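Local coordinates for protein ADP-dependent (S)-NAD(P)H-hydrate dehydratase (Streptococcus mutans, PDB 3BGK) that probably dehydrates the S-form of hydrated NAD(P)H at the expense of ADP, repairing the damaged cofactor together with an epimerase, at residues A[76-86]-A[252-263]. Sequence-based numbering, arbitrary orientation.
Sequences MAALACVNSGA and TLAGMIAGFVAQ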
loop_
_atom_site.group_PDB
_atom_site.type_symbol
_atom_site.label_atom_id
_atom_site.label_comp_id
_atom_site.label_asym_id
_atom_site.label_seq_id
_atom_site.Cartn_x
_atom_site.Cartn_y
_atom_site.Cartn_z
HETATM N N MSE A 76 1.145 -3.553 -13.029
HETATM C CA MSE A 76 2.357 -2.854 -13.460
HETATM C C MSE A 76 2.171 -2.150 -14.791
HETATM O O MSE A 76 2.723 -1.072 -15.010
HETATM C CB MSE A 76 3.553 -3.796 -13.488
HETATM C CG MSE A 76 4.089 -4.085 -12.103
HETATM SE SE MSE A 76 5.577 -5.328 -12.093
HETATM C CE MSE A 76 4.720 -6.946 -12.783
ATOM N N ALA A 77 1.376 -2.748 -15.673
ATOM C CA ALA A 77 0.986 -2.081 -16.907
ATOM C C ALA A 77 0.060 -0.897 -16.599
ATOM O O ALA A 77 0.221 0.184 -17.166
ATOM C CB ALA A 77 0.329 -3.059 -17.855
ATOM N N ALA A 78 -0.888 -1.099 -15.686
ATOM C CA ALA A 78 -1.783 -0.023 -15.261
ATOM C C ALA A 78 -1.005 1.164 -14.693
ATOM O O ALA A 78 -1.208 2.300 -15.119
ATOM C CB ALA A 78 -2.794 -0.530 -14.256
ATOM N N LEU A 79 -0.114 0.886 -13.739
ATOM C CA LEU A 79 0.752 1.903 -13.146
ATOM C C LEU A 79 1.507 2.699 -14.202
ATOM O O LEU A 79 1.558 3.925 -14.133
ATOM C CB LEU A 79 1.740 1.276 -12.155
ATOM C CG LEU A 79 1.264 1.017 -10.720
ATOM C CD1 LEU A 79 2.315 0.226 -9.945
ATOM C CD2 LEU A 79 0.932 2.317 -9.990
ATOM N N ALA A 80 2.080 2.005 -15.182
ATOM C CA ALA A 80 2.812 2.672 -16.248
ATOM C C ALA A 80 1.895 3.529 -17.116
ATOM O O ALA A 80 2.249 4.650 -17.490
ATOM C CB ALA A 80 3.558 1.664 -17.097
ATOM N N CYS A 81 0.712 3.002 -17.416
ATOM C CA CYS A 81 -0.223 3.669 -18.313
ATOM C C CYS A 81 -0.745 4.975 -17.735
ATOM O O CYS A 81 -0.832 5.976 -18.447
ATOM C CB CYS A 81 -1.391 2.748 -18.666
ATOM S SG CYS A 81 -2.424 3.401 -19.991
ATOM N N VAL A 82 -1.088 4.960 -16.444
ATOM C CA VAL A 82 -1.598 6.153 -15.760
ATOM C C VAL A 82 -0.485 7.183 -15.648
ATOM O O VAL A 82 -0.679 8.366 -15.950
ATOM C CB VAL A 82 -2.182 5.830 -14.357
ATOM C CG1 VAL A 82 -2.658 7.099 -13.662
ATOM C CG2 VAL A 82 -3.341 4.866 -14.474
ATOM N N ASN A 83 0.691 6.721 -15.239
ATOM C CA ASN A 83 1.809 7.619 -15.022
ATOM C C ASN A 83 2.321 8.250 -16.312
ATOM O O ASN A 83 2.875 9.345 -16.280
ATOM C CB ASN A 83 2.917 6.916 -14.235
ATOM C CG ASN A 83 2.549 6.717 -12.769
ATOM O OD1 ASN A 83 2.222 7.677 -12.070
ATOM N ND2 ASN A 83 2.605 5.477 -12.298
ATOM N N SER A 84 2.099 7.577 -17.442
ATOM C CA SER A 84 2.401 8.141 -18.763
ATOM C C SER A 84 1.428 9.239 -19.209
ATOM O O SER A 84 1.698 9.970 -20.166
ATOM C CB SER A 84 2.474 7.035 -19.815
ATOM O OG SER A 84 3.459 6.087 -19.444
ATOM N N GLY A 85 0.297 9.354 -18.518
ATOM C CA GLY A 85 -0.621 10.457 -18.757
ATOM C C GLY A 85 -1.900 10.132 -19.505
ATOM O O GLY A 85 -2.600 11.047 -19.942
ATOM N N ALA A 86 -2.221 8.845 -19.654
ATOM C CA ALA A 86 -3.506 8.464 -20.234
ATOM C C ALA A 86 -4.619 9.221 -19.503
ATOM O O ALA A 86 -4.588 9.352 -18.279
ATOM C CB ALA A 86 -3.718 6.967 -20.146
ATOM N N THR A 252 5.455 -3.161 -17.726
ATOM C CA THR A 252 5.686 -1.722 -17.641
ATOM C C THR A 252 5.838 -1.084 -19.021
ATOM O O THR A 252 5.286 -0.014 -19.270
ATOM C CB THR A 252 6.927 -1.417 -16.786
ATOM O OG1 THR A 252 6.785 -2.055 -15.515
ATOM C CG2 THR A 252 7.094 0.088 -16.579
ATOM N N LEU A 253 6.568 -1.744 -19.918
ATOM C CA LEU A 253 6.722 -1.255 -21.288
ATOM C C LEU A 253 5.384 -1.210 -22.026
ATOM O O LEU A 253 5.074 -0.217 -22.693
ATOM C CB LEU A 253 7.730 -2.103 -22.065
ATOM C CG LEU A 253 8.003 -1.661 -23.510
ATOM C CD1 LEU A 253 8.377 -0.175 -23.588
ATOM C CD2 LEU A 253 9.065 -2.528 -24.179
ATOM N N ALA A 254 4.606 -2.286 -21.901
ATOM C CA ALA A 254 3.275 -2.383 -22.494
ATOM C C ALA A 254 2.357 -1.251 -22.020
ATOM O O ALA A 254 1.630 -0.659 -22.818
ATOM C CB ALA A 254 2.661 -3.732 -22.166
ATOM N N GLY A 255 2.408 -0.959 -20.720
ATOM C CA GLY A 255 1.632 0.127 -20.132
ATOM C C GLY A 255 2.044 1.486 -20.666
ATOM O O GLY A 255 1.195 2.314 -20.985
HETATM N N MSE A 256 3.346 1.714 -20.780
HETATM C CA MSE A 256 3.853 2.973 -21.317
HETATM C C MSE A 256 3.461 3.212 -22.771
HETATM O O MSE A 256 2.959 4.291 -23.097
HETATM C CB MSE A 256 5.361 3.071 -21.150
HETATM C CG MSE A 256 5.770 3.300 -19.718
HETATM SE SE MSE A 256 7.679 3.522 -19.537
HETATM C CE MSE A 256 7.882 5.194 -20.532
ATOM N N ILE A 257 3.672 2.213 -23.630
ATOM C CA ILE A 257 3.230 2.293 -25.025
ATOM C C ILE A 257 1.738 2.631 -25.134
ATOM O O ILE A 257 1.346 3.458 -25.965
ATOM C CB ILE A 257 3.540 0.995 -25.825
ATOM C CG1 ILE A 257 5.049 0.756 -25.898
ATOM C CG2 ILE A 257 2.938 1.073 -27.244
ATOM C CD1 ILE A 257 5.424 -0.680 -26.218
ATOM N N ALA A 258 0.921 2.001 -24.289
ATOM C CA ALA A 258 -0.515 2.264 -24.260
ATOM C C ALA A 258 -0.831 3.712 -23.892
ATOM O O ALA A 258 -1.740 4.314 -24.467
ATOM C CB ALA A 258 -1.224 1.301 -23.316
ATOM N N GLY A 259 -0.082 4.263 -22.939
ATOM C CA GLY A 259 -0.302 5.625 -22.473
ATOM C C GLY A 259 0.120 6.648 -23.515
ATOM O O GLY A 259 -0.537 7.693 -23.683
ATOM N N PHE A 260 1.214 6.350 -24.219
ATOM C CA PHE A 260 1.701 7.227 -25.278
ATOM C C PHE A 260 0.705 7.316 -26.432
ATOM O O PHE A 260 0.312 8.420 -26.822
ATOM C CB PHE A 260 3.083 6.782 -25.768
ATOM C CG PHE A 260 4.233 7.391 -25.001
ATOM C CD1 PHE A 260 4.338 7.235 -23.618
ATOM C CD2 PHE A 260 5.224 8.103 -25.668
ATOM C CE1 PHE A 260 5.401 7.789 -22.908
ATOM C CE2 PHE A 260 6.300 8.664 -24.974
ATOM C CZ PHE A 260 6.392 8.503 -23.588
ATOM N N VAL A 261 0.278 6.160 -26.947
ATOM C CA VAL A 261 -0.609 6.107 -28.115
ATOM C C VAL A 261 -1.985 6.715 -27.824
ATOM O O VAL A 261 -2.661 7.207 -28.732
ATOM C CB VAL A 261 -0.749 4.675 -28.720
ATOM C CG1 VAL A 261 0.603 4.144 -29.176
ATOM C CG2 VAL A 261 -1.396 3.713 -27.734
ATOM N N ALA A 262 -2.369 6.699 -26.549
ATOM C CA ALA A 262 -3.625 7.292 -26.087
ATOM C C ALA A 262 -3.674 8.815 -26.247
ATOM O O ALA A 262 -4.728 9.372 -26.525
ATOM C CB ALA A 262 -3.884 6.903 -24.636
ATOM N N GLN A 263 -2.530 9.476 -26.084
ATOM C CA GLN A 263 -2.472 10.941 -26.041
ATOM C C GLN A 263 -1.748 11.595 -27.221
ATOM O O GLN A 263 -2.024 12.754 -27.536
ATOM C CB GLN A 263 -1.849 11.417 -24.713
ATOM C CG GLN A 263 -0.408 10.947 -24.493
ATOM C CD GLN A 263 0.012 10.939 -23.036
ATOM O OE1 GLN A 263 0.222 11.984 -22.424
ATOM N NE2 GLN A 263 0.168 9.749 -22.481
HETATM O O HOH W 1 5.162 -0.569 -13.702
#
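Helices 76-83 and 252-263 run in roughly the same direction, crossing at -33° with their axes 6.9 Å apart, and come nearest where Ala77 faces Gly255. Two glycines one helical turn apart, Gly255 and Gly259, have hydrogen where a side chain would be directed at the partner helix; the backbones touch at Gly255, while the bare CA of Gly259 receives the CB atoms of Ser84 and Ala86. Gly255 CA lies 3.3 Å from Ala77 O in a CA-H...O contact, and a second such contact joins Cys81 CA to Gly255 O. The methyl of Ala80 fits between Thr252 and Met256, its CB 3.2 Å from Thr252 O and also against CG2 of Thr252 and CG of selenomethionine Met256. Cys81 holds SG anti to its backbone N (chi1 -170°), which lays the sulfur alongside the Gly259 backbone and the Ala258 methyl. Ser84 OG donates to Ala80 O, one turn back, which also accepts Ser84 N from the opposite face; the same OG rests on Met256 CG, while CB meets the edge of the Phe260 ring. At the far end Gln263 NE2 donates to Ser84 O over 2.8 Å, from above the carbonyl plane, joining helix 252-263 to the end of segment 76-86, while Arg49 binds its OE1. A water links Met76 O to Thr252 OG1, which also bonds Gly248 O. Gly85, the first residue to leave helical angles, has positive phi in a Schellman motif. Strand 60-64 and helix 295-310 flank this helix pair, packed closely through glycines within the alpha/beta sandwich of the NnrD/CARKD family; its Met76 end adjoins Ala73 and Asp251 of the predicted (6S)-NADPHX site.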